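Local coordinates for protein elongation factor G (Thermus thermophilus, PDB 2DY1) that binds GTP together with magnesium and probably acts as a translational GTPase in the elongation stage of protein synthesis, at residues P381-A386 against E624-L629; T435-L440 against V447-P452; H614-L619 against F643-E648. One frame throughout, in Å; residues are numbered along the deposited sequence.

Following the chain, strand 383-389 of domain III comes first. Its start, in 381-386, waits 237 residues for its partner 624-629, so contact 1 closes by far the longest loop and ties domain III to the C-terminal domain. Contact 2 (435-440 with 447-452) opens and closes within that span. It links helix 430-442 to strand 447-450, which follows after a four-residue connection. The two contacts meet in one sheet, where Ala386 O lies 2.9 Å from Ser450 N in a probable hydrogen bond. Contact 3 opens at 614-619, before contact 1 has closed, and ends at 643-648, after it. These two therefore cross. Contact 3 joins two strands of the C-terminal domain, and helix 625-633 runs between them in the chain.

Contact 1 of 3, residues P381-A386 against E624-L629; sequences PNVPVA and EYYKAL
The CA atoms of Val383 and Tyr626 lie 7.7 Å apart, where the start of strand 383-389 meets the first turn of helix 625-633. This is an interdomain contact: the sheet of the ferredoxin-like domain III against a helix of the C-terminal domain. A classic beta bulge, with Asn382 and Val383 both facing Gly427, sits at this point of the strand. The contact rests on a CH-pi interaction. Val383 CG1 stands 3.5 Å from the centroid of the Tyr626 ring, only 8° off its normal. With CG1 anti to the backbone N (chi1 -179°), this branch is the one set over the ring. On the opposite face of the ring lies Lys627 CG, 3.7 Å above the plane and toward the rim, so the ring is held between two aliphatic groups. Val385 CG1 approaches the phenol end, 3.9 Å from Tyr626 OH. With an alanine at Tyr626, the Val383 methyl would probably lose its aromatic partner and a gap would open between strand and helix. Tyr639 and Glu430 also touch the tyrosine. Beside it, Lys627 NZ forms a salt bridge to Glu624 OE2 at 2.9 Å, meeting the oxygen from above the carboxylate plane.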
loop_
_atom_site.group_PDB
_atom_site.type_symbol
_atom_site.label_atom_id
_atom_site.label_comp_id
_atom_site.label_asym_id
_atom_site.label_seq_id
_atom_site.Cartn_x
_atom_site.Cartn_y
_atom_site.Cartn_z
ATOM N N PRO A 381 3.971 0.344 5.725
ATOM C CA PRO A 381 2.719 0.312 6.496
ATOM C C PRO A 381 2.981 1.143 7.757
ATOM O O PRO A 381 4.081 1.099 8.314
ATOM C CB PRO A 381 2.528 -1.168 6.799
ATOM C CG PRO A 381 3.939 -1.737 6.790
ATOM C CD PRO A 381 4.613 -0.985 5.661
ATOM N N ASN A 382 1.973 1.865 8.231
ATOM C CA ASN A 382 2.183 2.747 9.373
ATOM C C ASN A 382 1.266 2.532 10.555
ATOM O O ASN A 382 1.297 3.335 11.486
ATOM C CB ASN A 382 2.036 4.185 8.904
ATOM C CG ASN A 382 0.625 4.496 8.439
ATOM O OD1 ASN A 382 0.017 3.722 7.686
ATOM N ND2 ASN A 382 0.094 5.628 8.881
ATOM N N VAL A 383 0.452 1.480 10.518
ATOM C CA VAL A 383 -0.482 1.199 11.621
ATOM C C VAL A 383 -0.026 -0.055 12.327
ATOM O O VAL A 383 -0.115 -1.159 11.786
ATOM C CB VAL A 383 -1.916 0.984 11.107
ATOM C CG1 VAL A 383 -2.844 0.716 12.286
ATOM C CG2 VAL A 383 -2.376 2.211 10.332
ATOM N N PRO A 384 0.453 0.093 13.567
ATOM C CA PRO A 384 0.931 -1.073 14.296
ATOM C C PRO A 384 -0.007 -1.657 15.331
ATOM O O PRO A 384 -0.756 -0.934 15.979
ATOM C CB PRO A 384 2.177 -0.534 14.969
ATOM C CG PRO A 384 1.687 0.817 15.430
ATOM C CD PRO A 384 0.829 1.336 14.274
ATOM N N VAL A 385 0.047 -2.974 15.453
ATOM C CA VAL A 385 -0.687 -3.674 16.505
ATOM C C VAL A 385 0.262 -4.739 17.043
ATOM O O VAL A 385 1.134 -5.222 16.328
ATOM C CB VAL A 385 -2.004 -4.377 16.017
ATOM C CG1 VAL A 385 -3.044 -3.339 15.601
ATOM C CG2 VAL A 385 -1.715 -5.339 14.886
ATOM N N ALA A 386 0.138 -5.088 18.324
ATOM C CA ALA A 386 0.963 -6.158 18.866
ATOM C C ALA A 386 0.128 -7.424 18.676
ATOM O O ALA A 386 -1.078 -7.406 18.906
ATOM C CB ALA A 386 1.250 -5.917 20.355
ATOM N N GLU A 624 -4.224 4.644 18.754
ATOM C CA GLU A 624 -5.397 4.213 18.007
ATOM C C GLU A 624 -6.103 5.401 17.398
ATOM O O GLU A 624 -7.313 5.365 17.179
ATOM C CB GLU A 624 -6.372 3.430 18.889
ATOM C CG GLU A 624 -5.815 2.101 19.332
ATOM C CD GLU A 624 -6.883 1.122 19.733
ATOM O OE1 GLU A 624 -7.679 1.440 20.641
ATOM O OE2 GLU A 624 -6.923 0.026 19.141
ATOM N N TYR A 625 -5.349 6.456 17.106
ATOM C CA TYR A 625 -5.941 7.635 16.506
ATOM C C TYR A 625 -6.581 7.217 15.175
ATOM O O TYR A 625 -7.619 7.749 14.786
ATOM C CB TYR A 625 -4.871 8.713 16.282
ATOM C CG TYR A 625 -5.434 10.088 15.983
ATOM C CD1 TYR A 625 -5.115 10.750 14.798
ATOM C CD2 TYR A 625 -6.291 10.725 16.886
ATOM C CE1 TYR A 625 -5.641 12.021 14.514
ATOM C CE2 TYR A 625 -6.823 11.990 16.610
ATOM C CZ TYR A 625 -6.492 12.627 15.426
ATOM O OH TYR A 625 -7.017 13.869 15.149
ATOM N N TYR A 626 -5.979 6.238 14.497
ATOM C CA TYR A 626 -6.506 5.774 13.217
ATOM C C TYR A 626 -7.946 5.268 13.333
ATOM O O TYR A 626 -8.695 5.327 12.364
ATOM C CB TYR A 626 -5.602 4.681 12.603
ATOM C CG TYR A 626 -5.639 3.327 13.286
ATOM C CD1 TYR A 626 -4.935 3.095 14.470
ATOM C CD2 TYR A 626 -6.352 2.262 12.724
ATOM C CE1 TYR A 626 -4.933 1.847 15.069
ATOM C CE2 TYR A 626 -6.360 1.002 13.322
ATOM C CZ TYR A 626 -5.645 0.803 14.491
ATOM O OH TYR A 626 -5.633 -0.449 15.060
ATOM N N LYS A 627 -8.336 4.791 14.513
ATOM C CA LYS A 627 -9.698 4.285 14.710
ATOM C C LYS A 627 -10.698 5.398 14.993
ATOM O O LYS A 627 -11.870 5.290 14.640
ATOM C CB LYS A 627 -9.751 3.279 15.867
ATOM C CG LYS A 627 -9.095 1.934 15.585
ATOM C CD LYS A 627 -9.372 0.938 16.711
ATOM C CE LYS A 627 -8.737 -0.407 16.419
ATOM N NZ LYS A 627 -8.905 -1.372 17.555
ATOM N N ALA A 628 -10.226 6.472 15.612
ATOM C CA ALA A 628 -11.091 7.585 15.984
ATOM C C ALA A 628 -11.238 8.690 14.946
ATOM O O ALA A 628 -12.263 9.377 14.910
ATOM C CB ALA A 628 -10.602 8.185 17.302
ATOM N N LEU A 629 -10.233 8.869 14.100
ATOM C CA LEU A 629 -10.283 9.943 13.112
ATOM C C LEU A 629 -11.538 9.989 12.244
ATOM O O LEU A 629 -12.107 11.059 12.029
ATOM C CB LEU A 629 -9.052 9.911 12.210
ATOM C CG LEU A 629 -8.964 11.152 11.316
ATOM C CD1 LEU A 629 -8.884 12.410 12.181
ATOM C CD2 LEU A 629 -7.755 11.049 10.407
#

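Contact 2 of 3, residues T435-L440 against V447-P452; sequences TAKERL and VEFSVP
Lys437 is the first residue of the helix segment to carry the contact, and it touches Val447, Glu448 and Phe449. Lys437 CB packs on the far end of the phenylalanine ring, 3.6 Å from Phe449 CZ. The side chain leaves with CG anti to the backbone N (chi1 176°) and stays extended. CD therefore lies over one face of the Phe449 ring. Lys437 CE comes 3.2 Å from Val447 O. At the end of the chain, Lys437 NZ makes a long salt bridge of 3.6 Å to Glu448 OE1. The glutamate bends at chi2 (-51°), which brings its carboxylate back toward the lysine. One water bridges the pair, accepting from Lys437 NZ and donating to Glu448 OE1. A second accepts from Lys437 NZ and from Phe449 N, tying the lysine to the strand backbone. A third links the backbones, donating to Lys437 O and accepting from Val447 N. Helix 430-442 is the crossover of a split beta-alpha-beta unit in a ferredoxin-like fold. It leads from strand 423-427 to strand 447-450, with strand 383-389 between them in the sheet. The helix and strand segments run nearly antiparallel, at 157°, with axes 9.0 Å apart. Leu440 comes next. Leu440 CD1 meets Val447 CG2 at 3.8 Å, the two side chains crossing at about a right angle. Ala401 and Leu405 of helix 392-408 touch Leu440, and Leu398 touches Val447.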
loop_
_atom_site.group_PDB
_atom_site.type_symbol
_atom_site.label_atom_id
_atom_site.label_comp_id
_atom_site.label_asym_id
_atom_site.label_seq_id
_atom_site.Cartn_x
_atom_site.Cartn_y
_atom_site.Cartn_z
ATOM N N THR A 435 -8.445 -7.738 7.820
ATOM C CA THR A 435 -8.376 -8.807 6.828
ATOM C C THR A 435 -7.189 -9.726 7.075
ATOM O O THR A 435 -7.245 -10.896 6.710
ATOM C CB THR A 435 -8.333 -8.274 5.354
ATOM O OG1 THR A 435 -7.145 -7.502 5.113
ATOM C CG2 THR A 435 -9.588 -7.443 5.073
ATOM N N ALA A 436 -6.136 -9.213 7.705
ATOM C CA ALA A 436 -4.965 -10.060 8.003
ATOM C C ALA A 436 -5.326 -11.021 9.143
ATOM O O ALA A 436 -4.950 -12.192 9.126
ATOM C CB ALA A 436 -3.763 -9.198 8.408
ATOM N N LYS A 437 -6.033 -10.511 10.144
ATOM C CA LYS A 437 -6.449 -11.358 11.262
ATOM C C LYS A 437 -7.331 -12.480 10.729
ATOM O O LYS A 437 -7.210 -13.642 11.132
ATOM C CB LYS A 437 -7.224 -10.518 12.281
ATOM C CG LYS A 437 -7.782 -11.326 13.441
ATOM C CD LYS A 437 -8.416 -10.410 14.484
ATOM C CE LYS A 437 -8.965 -11.267 15.635
ATOM N NZ LYS A 437 -9.811 -10.444 16.545
ATOM N N GLU A 438 -8.249 -12.118 9.840
ATOM C CA GLU A 438 -9.148 -13.087 9.229
ATOM C C GLU A 438 -8.387 -14.095 8.393
ATOM O O GLU A 438 -8.730 -15.271 8.386
ATOM C CB GLU A 438 -10.184 -12.364 8.350
ATOM C CG GLU A 438 -11.141 -11.522 9.187
ATOM C CD GLU A 438 -11.924 -10.502 8.368
ATOM O OE1 GLU A 438 -12.130 -10.713 7.155
ATOM O OE2 GLU A 438 -12.362 -9.488 8.959
ATOM N N ARG A 439 -7.360 -13.633 7.672
ATOM C CA ARG A 439 -6.617 -14.554 6.841
ATOM C C ARG A 439 -5.867 -15.584 7.690
ATOM O O ARG A 439 -5.816 -16.755 7.307
ATOM C CB ARG A 439 -5.664 -13.780 5.903
ATOM C CG ARG A 439 -5.096 -14.661 4.802
ATOM C CD ARG A 439 -6.200 -15.249 3.950
ATOM N NE ARG A 439 -5.705 -15.712 2.647
ATOM C CZ ARG A 439 -6.445 -16.412 1.799
ATOM N NH1 ARG A 439 -7.704 -16.740 2.117
ATOM N NH2 ARG A 439 -5.953 -16.768 0.612
ATOM N N LEU A 440 -5.301 -15.153 8.818
ATOM C CA LEU A 440 -4.605 -16.067 9.722
ATOM C C LEU A 440 -5.635 -17.112 10.195
ATOM O O LEU A 440 -5.323 -18.302 10.312
ATOM C CB LEU A 440 -4.014 -15.281 10.900
ATOM C CG LEU A 440 -2.819 -14.413 10.471
ATOM C CD1 LEU A 440 -2.389 -13.452 11.570
ATOM C CD2 LEU A 440 -1.651 -15.353 10.111
ATOM N N VAL A 447 -5.531 -15.324 16.289
ATOM C CA VAL A 447 -4.616 -14.354 16.879
ATOM C C VAL A 447 -5.412 -13.158 17.358
ATOM O O VAL A 447 -6.520 -12.910 16.882
ATOM C CB VAL A 447 -3.557 -13.856 15.862
ATOM C CG1 VAL A 447 -2.873 -15.045 15.211
ATOM C CG2 VAL A 447 -4.210 -12.953 14.824
ATOM N N GLU A 448 -4.866 -12.437 18.327
ATOM C CA GLU A 448 -5.541 -11.248 18.831
ATOM C C GLU A 448 -4.581 -10.079 18.711
ATOM O O GLU A 448 -3.374 -10.259 18.857
ATOM C CB GLU A 448 -5.903 -11.413 20.314
ATOM C CG GLU A 448 -6.533 -12.761 20.672
ATOM C CD GLU A 448 -7.682 -13.099 19.767
ATOM O OE1 GLU A 448 -8.450 -12.178 19.419
ATOM O OE2 GLU A 448 -7.819 -14.285 19.400
ATOM N N PHE A 449 -5.130 -8.892 18.463
ATOM C CA PHE A 449 -4.341 -7.665 18.376
ATOM C C PHE A 449 -4.526 -6.831 19.644
ATOM O O PHE A 449 -5.613 -6.807 20.226
ATOM C CB PHE A 449 -4.816 -6.779 17.216
ATOM C CG PHE A 449 -4.715 -7.413 15.862
ATOM C CD1 PHE A 449 -3.804 -8.418 15.599
ATOM C CD2 PHE A 449 -5.491 -6.918 14.812
ATOM C CE1 PHE A 449 -3.654 -8.921 14.311
ATOM C CE2 PHE A 449 -5.343 -7.416 13.520
ATOM C CZ PHE A 449 -4.425 -8.413 13.269
ATOM N N SER A 450 -3.467 -6.147 20.069
ATOM C CA SER A 450 -3.568 -5.224 21.194
ATOM C C SER A 450 -2.838 -3.931 20.812
ATOM O O SER A 450 -2.086 -3.889 19.833
ATOM C CB SER A 450 -2.953 -5.818 22.464
ATOM O OG SER A 450 -1.554 -5.975 22.341
ATOM N N VAL A 451 -3.080 -2.859 21.558
ATOM C CA VAL A 451 -2.397 -1.609 21.290
ATOM C C VAL A 451 -0.958 -1.836 21.752
ATOM O O VAL A 451 -0.725 -2.319 22.866
ATOM C CB VAL A 451 -2.999 -0.450 22.109
ATOM C CG1 VAL A 451 -2.215 0.828 21.859
ATOM C CG2 VAL A 451 -4.473 -0.253 21.737
ATOM N N PRO A 452 0.029 -1.498 20.908
ATOM C CA PRO A 452 1.428 -1.699 21.308
ATOM C C PRO A 452 1.792 -0.934 22.573
ATOM O O PRO A 452 1.270 0.155 22.828
ATOM C CB PRO A 452 2.222 -1.155 20.115
ATOM C CG PRO A 452 1.277 -1.381 18.934
ATOM C CD PRO A 452 -0.069 -0.988 19.529
HETATM O O HOH W 1 -6.860 -15.064 13.489
HETATM O O HOH W 2 -7.951 -8.752 17.880
HETATM O O HOH W 3 -11.053 -12.510 17.928
#

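Contact 3 of 3, residues H614-L619 against F643-E648; sequences HAEVPL and FSHYAE
Glu616 and the Ser644-His645 pair meet across the sheet of the ferredoxin-like C-terminal domain. Their strands, 610-618 and 638-648, both pair with strand 569-583, which runs between them. The CA atoms of Glu616 and Ser644 are 7.9 Å apart, and the contact is made by side chains at the protein surface. Glu616 has an extended chain that carries its carboxylate to the other strand. Ser644 OG lies 3.4 Å from Glu616 OE2. This hydrogen bond is weak and uncertain, since the same hydroxyl could give its proton to the histidine instead. Ser644 OG also bonds His645 ND1 at 2.8 Å, and the direction of that bond is open. The second carboxylate oxygen, Glu616 OE1, sits at the edge of the imidazole, 3.5 Å from His645 CE1. Carboxylate and ring planes are turned 41° apart. Ser644 and His645 form a classic beta bulge opposite Ile575 of the central strand. The bulge probably helps two consecutive side chains reach the same carboxylate. The serine hydroxyl lies in the plane of the imidazole at its edge, and their bond probably helps fix the ring's rotation. Glu616 OE2 stays 4.3 Å from His645 ND1, too far for direct contact, but a protonated ring would probably be favoured by the nearby negative charge. Ile575 also packs against the His645 side chain, and Leu602 of strand 600-607 touches Glu616.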
loop_
_atom_site.group_PDB
_atom_site.type_symbol
_atom_site.label_atom_id
_atom_site.label_comp_id
_atom_site.label_asym_id
_atom_site.label_seq_id
_atom_site.Cartn_x
_atom_site.Cartn_y
_atom_site.Cartn_z
ATOM N N HIS A 614 -1.531 21.126 12.607
ATOM C CA HIS A 614 -0.213 20.620 12.982
ATOM C C HIS A 614 -0.125 20.589 14.497
ATOM O O HIS A 614 -0.393 21.592 15.157
ATOM C CB HIS A 614 0.893 21.535 12.455
ATOM C CG HIS A 614 0.981 21.587 10.965
ATOM N ND1 HIS A 614 1.477 20.545 10.211
ATOM C CD2 HIS A 614 0.654 22.565 10.088
ATOM C CE1 HIS A 614 1.454 20.881 8.933
ATOM N NE2 HIS A 614 0.959 22.101 8.830
ATOM N N ALA A 615 0.258 19.447 15.051
ATOM C CA ALA A 615 0.362 19.340 16.492
ATOM C C ALA A 615 1.441 18.359 16.921
ATOM O O ALA A 615 2.007 17.638 16.103
ATOM C CB ALA A 615 -0.981 18.915 17.076
ATOM N N GLU A 616 1.737 18.377 18.216
ATOM C CA GLU A 616 2.691 17.460 18.819
ATOM C C GLU A 616 1.845 16.795 19.883
ATOM O O GLU A 616 1.087 17.462 20.587
ATOM C CB GLU A 616 3.874 18.193 19.460
ATOM C CG GLU A 616 4.943 18.630 18.472
ATOM C CD GLU A 616 6.281 18.915 19.139
ATOM O OE1 GLU A 616 6.319 19.028 20.385
ATOM O OE2 GLU A 616 7.293 19.033 18.412
ATOM N N VAL A 617 1.958 15.479 19.994
ATOM C CA VAL A 617 1.155 14.741 20.948
ATOM C C VAL A 617 1.909 13.507 21.415
ATOM O O VAL A 617 2.689 12.931 20.661
ATOM C CB VAL A 617 -0.173 14.297 20.282
ATOM C CG1 VAL A 617 0.134 13.458 19.043
ATOM C CG2 VAL A 617 -1.025 13.503 21.262
ATOM N N PRO A 618 1.694 13.092 22.671
ATOM C CA PRO A 618 2.375 11.908 23.195
ATOM C C PRO A 618 1.922 10.684 22.407
ATOM O O PRO A 618 0.724 10.514 22.174
ATOM C CB PRO A 618 1.890 11.836 24.635
ATOM C CG PRO A 618 1.610 13.256 24.975
ATOM C CD PRO A 618 0.930 13.764 23.738
ATOM N N LEU A 619 2.862 9.836 22.003
ATOM C CA LEU A 619 2.501 8.635 21.256
ATOM C C LEU A 619 1.452 7.835 22.024
ATOM O O LEU A 619 0.562 7.221 21.436
ATOM C CB LEU A 619 3.734 7.754 21.036
ATOM C CG LEU A 619 3.460 6.383 20.414
ATOM C CD1 LEU A 619 3.082 6.581 18.942
ATOM C CD2 LEU A 619 4.693 5.499 20.540
ATOM N N PHE A 643 7.625 10.358 14.622
ATOM C CA PHE A 643 8.383 10.559 15.854
ATOM C C PHE A 643 9.068 11.915 15.859
ATOM O O PHE A 643 9.661 12.334 14.862
ATOM C CB PHE A 643 9.443 9.464 16.024
ATOM C CG PHE A 643 10.316 9.655 17.232
ATOM C CD1 PHE A 643 9.832 9.392 18.508
ATOM C CD2 PHE A 643 11.617 10.127 17.096
ATOM C CE1 PHE A 643 10.630 9.598 19.634
ATOM C CE2 PHE A 643 12.424 10.336 18.217
ATOM C CZ PHE A 643 11.929 10.071 19.484
ATOM N N SER A 644 8.987 12.592 16.997
ATOM C CA SER A 644 9.592 13.906 17.149
ATOM C C SER A 644 10.754 13.873 18.144
ATOM O O SER A 644 11.906 14.104 17.781
ATOM C CB SER A 644 8.536 14.903 17.629
ATOM O OG SER A 644 9.097 16.189 17.824
ATOM N N HIS A 645 10.449 13.564 19.396
ATOM C CA HIS A 645 11.478 13.535 20.425
ATOM C C HIS A 645 10.887 12.949 21.691
ATOM O O HIS A 645 9.685 12.704 21.763
ATOM C CB HIS A 645 11.938 14.967 20.730
ATOM C CG HIS A 645 10.852 15.824 21.311
ATOM N ND1 HIS A 645 9.816 16.333 20.554
ATOM C CD2 HIS A 645 10.597 16.190 22.590
ATOM C CE1 HIS A 645 8.969 16.971 21.342
ATOM N NE2 HIS A 645 9.419 16.900 22.582
ATOM N N TYR A 646 11.737 12.730 22.692
ATOM C CA TYR A 646 11.278 12.231 23.982
ATOM C C TYR A 646 11.127 13.437 24.901
ATOM O O TYR A 646 11.880 14.406 24.796
ATOM C CB TYR A 646 12.286 11.253 24.599
ATOM C CG TYR A 646 12.046 9.811 24.207
ATOM C CD1 TYR A 646 12.504 9.310 22.989
ATOM C CD2 TYR A 646 11.312 8.966 25.036
ATOM C CE1 TYR A 646 12.223 7.995 22.600
ATOM C CE2 TYR A 646 11.027 7.653 24.665
ATOM C CZ TYR A 646 11.482 7.179 23.445
ATOM O OH TYR A 646 11.179 5.894 23.075
ATOM N N ALA A 647 10.148 13.387 25.791
ATOM C CA ALA A 647 9.937 14.487 26.720
ATOM C C ALA A 647 9.567 13.890 28.054
ATOM O O ALA A 647 9.080 12.765 28.125
ATOM C CB ALA A 647 8.821 15.406 26.221
ATOM N N GLU A 648 9.815 14.636 29.121
ATOM C CA GLU A 648 9.495 14.157 30.453
ATOM C C GLU A 648 7.983 13.977 30.585
ATOM O O GLU A 648 7.199 14.821 30.132
ATOM C CB GLU A 648 10.005 15.158 31.499
ATOM C CG GLU A 648 11.470 15.557 31.286
ATOM C CD GLU A 648 11.987 16.565 32.310
ATOM O OE1 GLU A 648 11.205 17.002 33.182
ATOM O OE2 GLU A 648 13.184 16.916 32.235
#